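Local atomic coordinates of lamina-associated polypeptide 2 isoforms alpha/zeta (Mus musculus, PDB entry 2V0X), a protein that forms a homodimer through its coiled-coil domain and, as a component of the nuclear lamina, probably associates with lamin A and chromatin. Residues Lys132-Asp137 with Asn160-Ala165; Ser139-Ile144 with Leu156-Arg161; Gln122-Thr127 with Phe174-Met179; Leu72-Val77 with Arg112-Ala117. The protein carries 2 engineered substitutions. All coordinates share one frame; numbering follows the deposited sequence. Where two conformers were deposited one is given.

Interaction 1 of 4, residues Lys132-Asp137 with Asn160-Ala165; sequences KSLQAD and NRTYDA
The carboxylate of Asp-137 stands at the edge of the Arg-161 guanidinium, close to that group's plane, and the two planes are turned 77° apart. Oxygen and nitrogen therefore meet edge-on without the side-by-side double pairing of a flat carboxylate-guanidinium couple. Asp-137 OD1 lies 3.6 Å from Arg-161 NH1, a long and weak salt bridge, while Asp-137 OD2 rests 3.3 Å from the methylene carbon Arg-161 CD. The arginine swings its CG anti to the backbone N (chi1 -164°) and then bends at chi3, which brings CD and NH1 across the end of the acid, the two side chains crossing at about a right angle. The ion pair lies toward the exposed margin, beside a more sheltered layer of apolar contacts. There Leu-134 crosses Thr-162 at about a right angle, and Leu-134 CD1 presses to 3.4 Å from Thr-162 CB, tighter than usual carbon contact. The threonine methyl CG2 lies 3.5 Å from Asp-137 CB. Its hydroxyl takes no part: OG1 sits between backbone N and carbonyl carbon (chi1 67°) and bonds to Leu-159 O one turn back. Small Ala-165 completes the layer, its CB 4.3 Å from Leu-134 CB. The segment axes lie 9.5 Å apart and run nearly antiparallel. The segments belong to helices 100-146 and 152-196, the two arms of a helical hairpin, and the second subunit packs against both: Leu-134 meets Leu-134 of the second subunit, Thr-162 meets its Ile-138, and Gln-135 bonds to its Ser-167, consistent with an antiparallel coiled coil built by the dimer.

Interaction 2 of 4, residues Ser139-Ile144 with Leu156-Arg161; sequences SQAAQI and LRILNR
Ile-158 meets three residues of the facing helix: Ala-141 with CG2, and Gln-140 and Ile-144 with the CG1-CD1 branch. CG1 lies beside the backbone N (chi1 -69°), which puts CG2 anti to it, 3.7 Å from Ala-141 CB. From the other branch, CD1 touches the amide nitrogen Gln-140 NE2 at 3.6 Å, the glutamine crossing it at about a right angle, and CG1 receives Ile-144 CD1 at 4.1 Å. Ala-141 is also shared: its methyl carbon has Leu-159 CD2 beside it at 3.9 Å. An alanine in place of Ile-158 would probably leave Ile-144 and the Gln-140 amide without their apolar partner and open a gap beside Ala-141. Outside this first shell, Ile-144 is flanked by Gln-154 and Ala-155 near the start of helix 152-196, while Leu-159 packs on Ile-145 of the second subunit. The axes run almost antiparallel, 9.0 Å apart, close to the turn that joins the two arms of the hairpin. The meeting is one of hydrocarbon on hydrocarbon, with the glutamine amide laid against a methyl at the exposed margin. Cohesion here therefore depends on shape and burial, in contrast to contacts that a directional polar pair would fix.

Interaction 3 of 4, residues Gln122-Thr127 with Phe174-Met179; sequences QIAAHT and FDEVRM
Ile-123 buries the most surface and works in two directions. Its extended CG1 arm carries CD1 across the first turn of the facing segment, at about a right angle to Asp-175, where it lies 3.7 Å from Asp-175 CB. The same methyl reaches 3.8 Å from CG of Met-179, present as selenomethionine. Its CG2 branch turns instead to Glu-176, the second large contributor, and meets the CG methylene of that residue. In the conformer given, one of two deposited, the glutamate runs out extended beyond CG and crosses Ile-123 obliquely, with OE2 3.6 Å from Ala-124 CA; this placement is accordingly less certain. The setting is an antiparallel helical hairpin within a coiled-coil dimer: axes of the segments lie 10.0 Å apart, and Glu-176 also packs on Glu-176 of the second subunit. On the Ile-123 side, the carbonyl O accepts twice, from Thr-127 N and from Thr-127 OG1 at 3.2 Å, the hydroxyl standing above the carbonyl plane. Asp-175 keeps its methylene carbon against the isoleucine while its carboxylate bonds through OD2 to the hydroxyl of Tyr-61.

Interaction 4 of 4, residues Leu72-Val77 with Arg112-Ala117; sequences LSVPKV and RSYEAA
Val-74 and Glu-115 bring the two backbones closest, their CA atoms 6.2 Å apart, where an extended chain passes over a regular helical turn. Helix 66-72 ends at Leu-72; Ser-73 is the first residue to leave helical geometry, its psi swinging to 135°, and Val-74 and Pro-75 continue extended. The side chain that receives this strip is Tyr-114, whose ring leaves the helix with CG anti to the backbone N (chi1 -173°). Pro-75 CD sits over one face in a CH-pi contact, 3.7 Å from the ring centroid of Tyr-114 and 18° off its normal. Leu-72 O lies at the ring's edge, in its plane, and Ser-73 O comes in obliquely, 3.6 Å from Tyr-114 CE2. Val-74 slides past the ring in the opposite direction, its CG2 3.9 Å from Tyr-114 CD2, and the same methyl leans on Glu-115 CB at 4.1 Å. Here an irregular linker between helices 66-72 and 79-87 packs against the long helix 100-146 of the hairpin largely through Tyr-114. The Tyr-114 hydroxyl bonds to Ile-71 O, in the last turn of helix 66-72. A leucine here, lacking ring and hydroxyl, would probably leave Pro-75 without its CH-pi partner and the carbonyl of Ile-71 without its hydrogen-bond donor. Beyond the ring, Pro-75 O accepts a hydrogen bond from Arg-191 of the second subunit, and Tyr-114 packs on that subunit's Ser-187.

In the fold
Interactions 1, 2 and 3 are successive rungs of one hairpin, between helices 100-146 and 152-196. Going away from the connecting turn, they come as interaction 2, interaction 1 and interaction 3, with centres about 8 Å and then about 18 Å apart; the first two share Asn-160 and Arg-161 and touch directly. Interaction 4 precedes them in the chain, adding an extended segment to helix 100-146 at a centre about 16 Å from interaction 3, with which it packs through Met-179 on Ala-116 and Gln-122 on Leu-72. The centres of interactions 2 and 4 span about 40 Å. All four reach the second subunit, consistent with the hairpin serving as dimerization surface along much of its length.

Interaction 1 of 4, residues Lys132-Asp137 with Asn160-Ala165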
loop_
_atom_site.group_PDB
_atom_site.type_symbol
_atom_site.label_atom_id
_atom_site.label_comp_id
_atom_site.label_asym_id
_atom_site.label_seq_id
_atom_site.Cartn_x
_atom_site.Cartn_y
_atom_site.Cartn_z
ATOM N N LYS B 132 7.069 -11.503 -14.338
ATOM C CA LYS B 132 8.308 -11.920 -14.977
ATOM C C LYS B 132 8.163 -13.341 -15.558
ATOM O O LYS B 132 8.613 -13.607 -16.675
ATOM C CB LYS B 132 9.457 -11.857 -13.960
ATOM C CG LYS B 132 10.868 -11.765 -14.562
ATOM C CD LYS B 132 11.059 -10.449 -15.325
ATOM C CE LYS B 132 12.496 -10.256 -15.805
ATOM N NZ LYS B 132 13.452 -10.028 -14.681
ATOM N N SER B 133 7.516 -14.241 -14.820
ATOM C CA SER B 133 7.320 -15.609 -15.293
ATOM C C SER B 133 6.465 -15.584 -16.546
ATOM O O SER B 133 6.746 -16.280 -17.520
ATOM C CB SER B 133 6.626 -16.470 -14.230
ATOM O OG SER B 133 7.437 -16.583 -13.076
ATOM N N LEU B 134 5.417 -14.770 -16.501
ATOM C CA LEU B 134 4.495 -14.616 -17.605
ATOM C C LEU B 134 5.219 -14.137 -18.867
ATOM O O LEU B 134 4.929 -14.618 -19.976
ATOM C CB LEU B 134 3.392 -13.640 -17.202
ATOM C CG LEU B 134 2.495 -12.936 -18.216
ATOM C CD1 LEU B 134 1.671 -13.903 -19.016
ATOM C CD2 LEU B 134 1.600 -11.982 -17.447
ATOM N N GLN B 135 6.176 -13.223 -18.713
ATOM C CA GLN B 135 6.870 -12.751 -19.899
ATOM C C GLN B 135 7.820 -13.775 -20.509
ATOM O O GLN B 135 7.952 -13.827 -21.723
ATOM C CB GLN B 135 7.485 -11.352 -19.744
ATOM C CG GLN B 135 8.669 -11.158 -18.840
ATOM C CD GLN B 135 9.111 -9.681 -18.811
ATOM O OE1 GLN B 135 9.415 -9.131 -17.761
ATOM N NE2 GLN B 135 9.112 -9.044 -19.971
ATOM N N ALA B 136 8.420 -14.620 -19.679
ATOM C CA ALA B 136 9.305 -15.667 -20.173
ATOM C C ALA B 136 8.444 -16.697 -20.941
ATOM O O ALA B 136 8.841 -17.201 -21.995
ATOM C CB ALA B 136 10.027 -16.338 -19.014
ATOM N N ASP B 137 7.250 -16.973 -20.430
ATOM C CA ASP B 137 6.348 -17.910 -21.091
ATOM C C ASP B 137 5.845 -17.375 -22.436
ATOM O O ASP B 137 5.762 -18.126 -23.414
ATOM C CB ASP B 137 5.155 -18.244 -20.194
ATOM C CG ASP B 137 5.505 -19.227 -19.078
ATOM O OD1 ASP B 137 6.633 -19.768 -19.063
ATOM O OD2 ASP B 137 4.637 -19.462 -18.211
ATOM N N ASN B 160 -2.066 -21.216 -22.190
ATOM C CA ASN B 160 -3.095 -21.479 -21.200
ATOM C C ASN B 160 -2.523 -21.080 -19.831
ATOM O O ASN B 160 -3.192 -20.471 -19.000
ATOM C CB ASN B 160 -3.491 -22.954 -21.231
ATOM C CG ASN B 160 -4.711 -23.235 -20.396
ATOM O OD1 ASN B 160 -5.752 -22.588 -20.555
ATOM N ND2 ASN B 160 -4.596 -24.188 -19.492
ATOM N N ARG B 161 -1.240 -21.340 -19.650
ATOM C CA ARG B 161 -0.559 -21.007 -18.420
ATOM C C ARG B 161 -0.466 -19.462 -18.266
ATOM O O ARG B 161 -0.749 -18.915 -17.188
ATOM C CB ARG B 161 0.826 -21.658 -18.449
ATOM C CG ARG B 161 1.532 -21.747 -17.106
ATOM C CD ARG B 161 2.986 -22.179 -17.294
ATOM N NE ARG B 161 3.094 -23.420 -18.059
ATOM C CZ ARG B 161 4.179 -23.802 -18.729
ATOM N NH1 ARG B 161 5.265 -23.039 -18.739
ATOM N NH2 ARG B 161 4.183 -24.958 -19.384
ATOM N N THR B 162 -0.144 -18.757 -19.352
ATOM C CA THR B 162 -0.050 -17.299 -19.299
ATOM C C THR B 162 -1.414 -16.689 -18.986
ATOM O O THR B 162 -1.510 -15.640 -18.340
ATOM C CB THR B 162 0.500 -16.693 -20.622
ATOM O OG1 THR B 162 -0.436 -16.896 -21.689
ATOM C CG2 THR B 162 1.831 -17.339 -20.975
ATOM N N TYR B 163 -2.465 -17.353 -19.458
ATOM C CA TYR B 163 -3.834 -16.902 -19.234
ATOM C C TYR B 163 -4.151 -16.917 -17.719
ATOM O O TYR B 163 -4.747 -15.976 -17.183
ATOM C CB TYR B 163 -4.803 -17.815 -19.993
ATOM C CG TYR B 163 -6.233 -17.337 -19.978
ATOM C CD1 TYR B 163 -6.662 -16.347 -20.858
ATOM C CD2 TYR B 163 -7.155 -17.866 -19.082
ATOM C CE1 TYR B 163 -7.969 -15.890 -20.850
ATOM C CE2 TYR B 163 -8.473 -17.412 -19.064
ATOM C CZ TYR B 163 -8.870 -16.423 -19.953
ATOM O OH TYR B 163 -10.167 -15.957 -19.939
ATOM N N ASP B 164 -3.740 -17.989 -17.050
ATOM C CA ASP B 164 -3.938 -18.152 -15.616
ATOM C C ASP B 164 -3.128 -17.094 -14.855
ATOM O O ASP B 164 -3.646 -16.416 -13.974
ATOM C CB ASP B 164 -3.504 -19.559 -15.176
ATOM C CG ASP B 164 -3.704 -19.796 -13.690
ATOM O OD1 ASP B 164 -2.744 -20.233 -13.018
ATOM O OD2 ASP B 164 -4.825 -19.551 -13.199
ATOM N N ALA B 165 -1.864 -16.950 -15.217
ATOM C CA ALA B 165 -1.005 -15.942 -14.593
ATOM C C ALA B 165 -1.640 -14.539 -14.695
ATOM O O ALA B 165 -1.578 -13.756 -13.738
ATOM C CB ALA B 165 0.387 -15.960 -15.234
#

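Interaction 2 of 4, residues Ser139-Ile144 with Leu156-Arg161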
loop_
_atom_site.group_PDB
_atom_site.type_symbol
_atom_site.label_atom_id
_atom_site.label_comp_id
_atom_site.label_asym_id
_atom_site.label_seq_id
_atom_site.Cartn_x
_atom_site.Cartn_y
_atom_site.Cartn_z
ATOM N N SER B 139 7.310 -15.325 -24.471
ATOM C CA SER B 139 8.356 -15.464 -25.462
ATOM C C SER B 139 8.525 -16.935 -25.854
ATOM O O SER B 139 8.767 -17.238 -27.017
ATOM C CB SER B 139 9.675 -14.874 -24.960
ATOM O OG SER B 139 9.992 -15.361 -23.674
ATOM N N GLN B 140 8.345 -17.849 -24.900
ATOM C CA GLN B 140 8.486 -19.275 -25.208
ATOM C C GLN B 140 7.446 -19.696 -26.242
ATOM O O GLN B 140 7.751 -20.442 -27.174
ATOM C CB GLN B 140 8.348 -20.144 -23.960
ATOM C CG GLN B 140 8.900 -21.548 -24.172
ATOM C CD GLN B 140 8.604 -22.488 -23.026
ATOM O OE1 GLN B 140 8.723 -22.127 -21.857
ATOM N NE2 GLN B 140 8.215 -23.709 -23.359
ATOM N N ALA B 141 6.225 -19.201 -26.077
ATOM C CA ALA B 141 5.126 -19.492 -26.984
ATOM C C ALA B 141 5.411 -18.870 -28.350
ATOM O O ALA B 141 5.113 -19.460 -29.395
ATOM C CB ALA B 141 3.836 -18.935 -26.424
ATOM N N ALA B 142 5.976 -17.665 -28.323
ATOM C CA ALA B 142 6.330 -16.933 -29.533
ATOM C C ALA B 142 7.294 -17.760 -30.377
ATOM O O ALA B 142 7.063 -17.958 -31.568
ATOM C CB ALA B 142 6.969 -15.587 -29.179
ATOM N N GLN B 143 8.348 -18.271 -29.744
ATOM C CA GLN B 143 9.350 -19.080 -30.434
ATOM C C GLN B 143 8.765 -20.351 -31.052
ATOM O O GLN B 143 9.153 -20.742 -32.159
ATOM C CB GLN B 143 10.496 -19.438 -29.491
ATOM C CG GLN B 143 11.203 -18.225 -28.910
ATOM C CD GLN B 143 12.418 -18.589 -28.081
ATOM O OE1 GLN B 143 13.076 -19.600 -28.332
ATOM N NE2 GLN B 143 12.733 -17.755 -27.097
ATOM N N ILE B 144 7.821 -20.974 -30.352
ATOM C CA ILE B 144 7.178 -22.193 -30.831
ATOM C C ILE B 144 6.430 -21.939 -32.136
ATOM O O ILE B 144 6.694 -22.598 -33.143
ATOM C CB ILE B 144 6.222 -22.778 -29.757
ATOM C CG1 ILE B 144 7.036 -23.282 -28.569
ATOM C CG2 ILE B 144 5.378 -23.916 -30.332
ATOM C CD1 ILE B 144 6.212 -23.558 -27.327
ATOM N N LEU B 156 -0.436 -23.618 -27.284
ATOM C CA LEU B 156 -1.698 -23.463 -26.569
ATOM C C LEU B 156 -1.581 -23.776 -25.073
ATOM O O LEU B 156 -2.254 -23.146 -24.251
ATOM C CB LEU B 156 -2.782 -24.340 -27.194
ATOM C CG LEU B 156 -3.466 -23.753 -28.427
ATOM C CD1 LEU B 156 -4.061 -24.873 -29.271
ATOM C CD2 LEU B 156 -4.537 -22.755 -27.993
ATOM N N ARG B 157 -0.770 -24.770 -24.724
ATOM C CA ARG B 157 -0.569 -25.122 -23.322
ATOM C C ARG B 157 0.260 -24.045 -22.631
ATOM O O ARG B 157 0.049 -23.747 -21.462
ATOM C CB ARG B 157 0.095 -26.497 -23.178
ATOM C CG ARG B 157 -0.917 -27.650 -23.131
ATOM C CD ARG B 157 -0.252 -29.017 -22.917
ATOM N NE ARG B 157 0.611 -29.390 -24.037
ATOM C CZ ARG B 157 1.933 -29.239 -24.054
ATOM N NH1 ARG B 157 2.565 -28.723 -23.006
ATOM N NH2 ARG B 157 2.624 -29.583 -25.131
ATOM N N ILE B 158 1.187 -23.444 -23.366
ATOM C CA ILE B 158 2.010 -22.383 -22.806
ATOM C C ILE B 158 1.111 -21.173 -22.576
ATOM O O ILE B 158 1.110 -20.596 -21.495
ATOM C CB ILE B 158 3.188 -22.018 -23.736
ATOM C CG1 ILE B 158 4.188 -23.175 -23.775
ATOM C CG2 ILE B 158 3.918 -20.788 -23.236
ATOM C CD1 ILE B 158 4.717 -23.544 -22.402
ATOM N N LEU B 159 0.272 -20.876 -23.564
ATOM C CA LEU B 159 -0.638 -19.751 -23.505
ATOM C C LEU B 159 -1.721 -19.961 -22.463
ATOM O O LEU B 159 -2.258 -18.999 -21.923
ATOM C CB LEU B 159 -1.284 -19.491 -24.869
ATOM C CG LEU B 159 -0.415 -18.922 -26.004
ATOM C CD1 LEU B 159 -1.309 -18.652 -27.206
ATOM C CD2 LEU B 159 0.301 -17.631 -25.575
ATOM N N ASN B 160 -2.066 -21.216 -22.190
ATOM C CA ASN B 160 -3.095 -21.479 -21.200
ATOM C C ASN B 160 -2.523 -21.080 -19.831
ATOM O O ASN B 160 -3.192 -20.471 -19.000
ATOM C CB ASN B 160 -3.491 -22.954 -21.231
ATOM C CG ASN B 160 -4.711 -23.235 -20.396
ATOM O OD1 ASN B 160 -5.752 -22.588 -20.555
ATOM N ND2 ASN B 160 -4.596 -24.188 -19.492
ATOM N N ARG B 161 -1.240 -21.340 -19.650
ATOM C CA ARG B 161 -0.559 -21.007 -18.420
ATOM C C ARG B 161 -0.466 -19.462 -18.266
ATOM O O ARG B 161 -0.749 -18.915 -17.188
ATOM C CB ARG B 161 0.826 -21.658 -18.449
ATOM C CG ARG B 161 1.532 -21.747 -17.106
ATOM C CD ARG B 161 2.986 -22.179 -17.294
ATOM N NE ARG B 161 3.094 -23.420 -18.059
ATOM C CZ ARG B 161 4.179 -23.802 -18.729
ATOM N NH1 ARG B 161 5.265 -23.039 -18.739
ATOM N NH2 ARG B 161 4.183 -24.958 -19.384
#

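Interaction 3 of 4, residues Gln122-Thr127 with Phe174-Met179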
loop_
_atom_site.group_PDB
_atom_site.type_symbol
_atom_site.label_atom_id
_atom_site.label_comp_id
_atom_site.label_asym_id
_atom_site.label_seq_id
_atom_site.Cartn_x
_atom_site.Cartn_y
_atom_site.Cartn_z
ATOM N N GLN B 122 3.960 -7.666 0.228
ATOM C CA GLN B 122 4.040 -9.112 -0.026
ATOM C C GLN B 122 3.323 -9.464 -1.314
ATOM O O GLN B 122 3.762 -10.321 -2.059
ATOM C CB GLN B 122 3.405 -9.940 1.106
ATOM C CG GLN B 122 4.314 -10.108 2.294
ATOM C CD GLN B 122 3.653 -10.909 3.394
ATOM O OE1 GLN B 122 3.264 -12.067 3.198
ATOM N NE2 GLN B 122 3.506 -10.295 4.546
ATOM N N ILE B 123 2.165 -8.865 -1.515
ATOM C CA ILE B 123 1.389 -9.103 -2.719
ATOM C C ILE B 123 2.200 -8.597 -3.927
ATOM O O ILE B 123 2.366 -9.315 -4.910
ATOM C CB ILE B 123 0.032 -8.349 -2.658
ATOM C CG1 ILE B 123 -0.819 -8.903 -1.513
ATOM C CG2 ILE B 123 -0.728 -8.506 -3.990
ATOM C CD1 ILE B 123 -2.101 -8.073 -1.215
ATOM N N ALA B 124 2.734 -7.379 -3.834
ATOM C CA ALA B 124 3.512 -6.809 -4.946
ATOM C C ALA B 124 4.678 -7.690 -5.327
ATOM O O ALA B 124 4.978 -7.839 -6.520
ATOM C CB ALA B 124 4.003 -5.389 -4.630
ATOM N N ALA B 125 5.359 -8.232 -4.313
ATOM C CA ALA B 125 6.496 -9.128 -4.526
ATOM C C ALA B 125 6.060 -10.319 -5.377
ATOM O O ALA B 125 6.765 -10.731 -6.297
ATOM C CB ALA B 125 7.060 -9.625 -3.173
ATOM N N HIS B 126 4.903 -10.883 -5.055
ATOM C CA HIS B 126 4.395 -12.015 -5.822
ATOM C C HIS B 126 4.034 -11.563 -7.226
ATOM O O HIS B 126 4.299 -12.265 -8.192
ATOM C CB HIS B 126 3.190 -12.655 -5.129
ATOM C CG HIS B 126 3.577 -13.603 -4.044
ATOM N ND1 HIS B 126 3.625 -14.970 -4.233
ATOM C CD2 HIS B 126 4.014 -13.384 -2.781
ATOM C CE1 HIS B 126 4.082 -15.550 -3.137
ATOM N NE2 HIS B 126 4.324 -14.610 -2.242
ATOM N N THR B 127 3.475 -10.365 -7.335
ATOM C CA THR B 127 3.098 -9.819 -8.633
ATOM C C THR B 127 4.332 -9.674 -9.541
ATOM O O THR B 127 4.256 -10.012 -10.719
ATOM C CB THR B 127 2.350 -8.471 -8.484
ATOM O OG1 THR B 127 1.124 -8.700 -7.780
ATOM C CG2 THR B 127 1.998 -7.881 -9.845
ATOM N N PHE B 174 -6.580 -6.610 -7.107
ATOM C CA PHE B 174 -7.727 -6.318 -6.254
ATOM C C PHE B 174 -7.356 -6.451 -4.768
ATOM O O PHE B 174 -7.837 -5.686 -3.939
ATOM C CB PHE B 174 -8.942 -7.179 -6.619
ATOM C CG PHE B 174 -9.721 -6.631 -7.772
ATOM C CD1 PHE B 174 -9.269 -6.806 -9.080
ATOM C CD2 PHE B 174 -10.833 -5.832 -7.554
ATOM C CE1 PHE B 174 -9.907 -6.181 -10.154
ATOM C CE2 PHE B 174 -11.479 -5.203 -8.616
ATOM C CZ PHE B 174 -11.009 -5.377 -9.920
ATOM N N ASP B 175 -6.485 -7.401 -4.441
ATOM C CA ASP B 175 -6.031 -7.558 -3.057
ATOM C C ASP B 175 -5.167 -6.336 -2.640
ATOM O O ASP B 175 -5.253 -5.872 -1.502
ATOM C CB ASP B 175 -5.280 -8.882 -2.897
ATOM C CG ASP B 175 -6.227 -10.100 -2.952
ATOM O OD1 ASP B 175 -7.423 -9.965 -2.620
ATOM O OD2 ASP B 175 -5.787 -11.191 -3.344
ATOM N N GLU B 176 -4.383 -5.801 -3.579
ATOM C CA GLU B 176 -3.537 -4.626 -3.317
ATOM C C GLU B 176 -4.440 -3.422 -3.041
ATOM O O GLU B 176 -4.195 -2.637 -2.116
ATOM C CB GLU B 176 -2.636 -4.312 -4.522
ATOM C CG GLU B 176 -1.719 -5.447 -4.918
ATOM C CD GLU B 176 -0.838 -5.137 -6.121
ATOM O OE1 GLU B 176 -1.363 -4.742 -7.184
ATOM O OE2 GLU B 176 0.387 -5.325 -6.008
ATOM N N VAL B 177 -5.504 -3.310 -3.830
ATOM C CA VAL B 177 -6.473 -2.220 -3.683
ATOM C C VAL B 177 -7.111 -2.320 -2.282
ATOM O O VAL B 177 -7.285 -1.321 -1.590
ATOM C CB VAL B 177 -7.589 -2.311 -4.787
ATOM C CG1 VAL B 177 -8.789 -1.376 -4.455
ATOM C CG2 VAL B 177 -7.019 -1.908 -6.156
ATOM N N ARG B 178 -7.447 -3.539 -1.876
ATOM C CA ARG B 178 -8.045 -3.787 -0.557
ATOM C C ARG B 178 -7.095 -3.371 0.577
ATOM O O ARG B 178 -7.493 -2.675 1.510
ATOM C CB ARG B 178 -8.423 -5.276 -0.410
ATOM C CG ARG B 178 -9.107 -5.605 0.913
ATOM C CD ARG B 178 -9.863 -6.920 0.854
ATOM N NE ARG B 178 -10.960 -6.869 -0.107
ATOM C CZ ARG B 178 -11.238 -7.834 -0.980
ATOM N NH1 ARG B 178 -10.496 -8.936 -1.023
ATOM N NH2 ARG B 178 -12.269 -7.698 -1.807
HETATM N N MSE B 179 -5.843 -3.813 0.500
HETATM C CA MSE B 179 -4.847 -3.458 1.506
HETATM C C MSE B 179 -4.641 -1.943 1.586
HETATM O O MSE B 179 -4.508 -1.385 2.688
HETATM C CB MSE B 179 -3.515 -4.172 1.245
HETATM C CG MSE B 179 -3.544 -5.703 1.439
HETATM SE SE MSE B 179 -4.459 -6.289 3.087
HETATM C CE MSE B 179 -3.648 -5.121 4.324
#

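Interaction 4 of 4, residues Leu72-Val77 with Arg112-Ala117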
loop_
_atom_site.group_PDB
_atom_site.type_symbol
_atom_site.label_atom_id
_atom_site.label_comp_id
_atom_site.label_asym_id
_atom_site.label_seq_id
_atom_site.Cartn_x
_atom_site.Cartn_y
_atom_site.Cartn_z
ATOM N N LEU B 72 8.898 -7.032 7.213
ATOM C CA LEU B 72 7.444 -7.117 7.193
ATOM C C LEU B 72 6.709 -6.944 8.515
ATOM O O LEU B 72 5.530 -6.587 8.532
ATOM C CB LEU B 72 7.024 -8.426 6.517
ATOM C CG LEU B 72 7.562 -8.497 5.082
ATOM C CD1 LEU B 72 7.350 -9.875 4.516
ATOM C CD2 LEU B 72 6.871 -7.452 4.222
ATOM N N SER B 73 7.392 -7.206 9.618
ATOM C CA SER B 73 6.758 -7.058 10.915
ATOM C C SER B 73 6.844 -5.624 11.458
ATOM O O SER B 73 7.862 -4.942 11.323
ATOM C CB SER B 73 7.345 -8.067 11.907
ATOM O OG SER B 73 8.766 -8.015 11.910
ATOM N N VAL B 74 5.723 -5.145 11.981
ATOM C CA VAL B 74 5.626 -3.815 12.567
ATOM C C VAL B 74 6.811 -3.672 13.547
ATOM O O VAL B 74 6.988 -4.502 14.419
ATOM C CB VAL B 74 4.294 -3.705 13.331
ATOM C CG1 VAL B 74 4.223 -2.406 14.100
ATOM C CG2 VAL B 74 3.115 -3.850 12.373
ATOM N N PRO B 75 7.648 -2.635 13.386
ATOM C CA PRO B 75 8.766 -2.530 14.318
ATOM C C PRO B 75 8.322 -2.334 15.764
ATOM O O PRO B 75 7.316 -1.675 16.041
ATOM C CB PRO B 75 9.572 -1.362 13.768
ATOM C CG PRO B 75 8.576 -0.521 13.108
ATOM C CD PRO B 75 7.627 -1.504 12.450
ATOM N N LYS B 76 9.040 -2.996 16.661
ATOM C CA LYS B 76 8.766 -2.953 18.094
ATOM C C LYS B 76 9.715 -1.982 18.768
ATOM O O LYS B 76 10.802 -1.706 18.262
ATOM C CB LYS B 76 8.956 -4.358 18.681
ATOM C CG LYS B 76 8.741 -4.484 20.181
ATOM C CD LYS B 76 9.021 -5.910 20.661
ATOM C CE LYS B 76 10.509 -6.253 20.613
ATOM N NZ LYS B 76 11.308 -5.504 21.640
ATOM N N VAL B 77 9.290 -1.424 19.892
ATOM C CA VAL B 77 10.142 -0.500 20.629
ATOM C C VAL B 77 11.057 -1.357 21.498
ATOM O O VAL B 77 10.608 -2.290 22.168
ATOM C CB VAL B 77 9.317 0.464 21.498
ATOM C CG1 VAL B 77 10.191 1.630 21.942
ATOM C CG2 VAL B 77 8.111 0.973 20.713
ATOM N N ARG B 112 -1.348 -0.325 12.194
ATOM C CA ARG B 112 -2.205 -0.909 11.183
ATOM C C ARG B 112 -1.812 -0.361 9.822
ATOM O O ARG B 112 -1.779 -1.115 8.869
ATOM C CB ARG B 112 -3.675 -0.649 11.511
ATOM C CG ARG B 112 -4.027 -1.286 12.844
ATOM C CD ARG B 112 -5.254 -2.129 12.786
ATOM N NE ARG B 112 -6.447 -1.344 12.997
ATOM C CZ ARG B 112 -7.337 -1.570 13.960
ATOM N NH1 ARG B 112 -7.176 -2.568 14.821
ATOM N NH2 ARG B 112 -8.400 -0.792 14.054
ATOM N N SER B 113 -1.433 0.918 9.752
ATOM C CA SER B 113 -0.994 1.490 8.482
ATOM C C SER B 113 0.241 0.719 7.999
ATOM O O SER B 113 0.342 0.350 6.835
ATOM C CB SER B 113 -0.633 2.969 8.639
ATOM O OG SER B 113 -1.792 3.754 8.896
ATOM N N TYR B 114 1.166 0.465 8.914
ATOM C CA TYR B 114 2.387 -0.239 8.569
ATOM C C TYR B 114 2.073 -1.644 8.081
ATOM O O TYR B 114 2.579 -2.089 7.045
ATOM C CB TYR B 114 3.334 -0.310 9.773
ATOM C CG TYR B 114 4.708 -0.870 9.461
ATOM C CD1 TYR B 114 5.810 -0.031 9.381
ATOM C CD2 TYR B 114 4.906 -2.239 9.255
ATOM C CE1 TYR B 114 7.078 -0.527 9.107
ATOM C CE2 TYR B 114 6.188 -2.757 8.965
ATOM C CZ TYR B 114 7.266 -1.887 8.898
ATOM O OH TYR B 114 8.534 -2.342 8.632
ATOM N N GLU B 115 1.218 -2.323 8.834
ATOM C CA GLU B 115 0.859 -3.697 8.531
ATOM C C GLU B 115 0.131 -3.825 7.193
ATOM O O GLU B 115 0.410 -4.731 6.434
ATOM C CB GLU B 115 0.017 -4.292 9.667
ATOM C CG GLU B 115 -0.152 -5.790 9.527
ATOM C CD GLU B 115 -1.159 -6.386 10.482
ATOM O OE1 GLU B 115 -1.383 -5.790 11.557
ATOM O OE2 GLU B 115 -1.727 -7.451 10.151
ATOM N N ALA B 116 -0.814 -2.926 6.923
ATOM C CA ALA B 116 -1.547 -2.948 5.658
ATOM C C ALA B 116 -0.572 -2.760 4.490
ATOM O O ALA B 116 -0.662 -3.466 3.477
ATOM C CB ALA B 116 -2.634 -1.850 5.639
ATOM N N ALA B 117 0.385 -1.846 4.654
ATOM C CA ALA B 117 1.406 -1.568 3.636
ATOM C C ALA B 117 2.344 -2.759 3.414
ATOM O O ALA B 117 2.718 -3.079 2.271
ATOM C CB ALA B 117 2.232 -0.351 4.051
#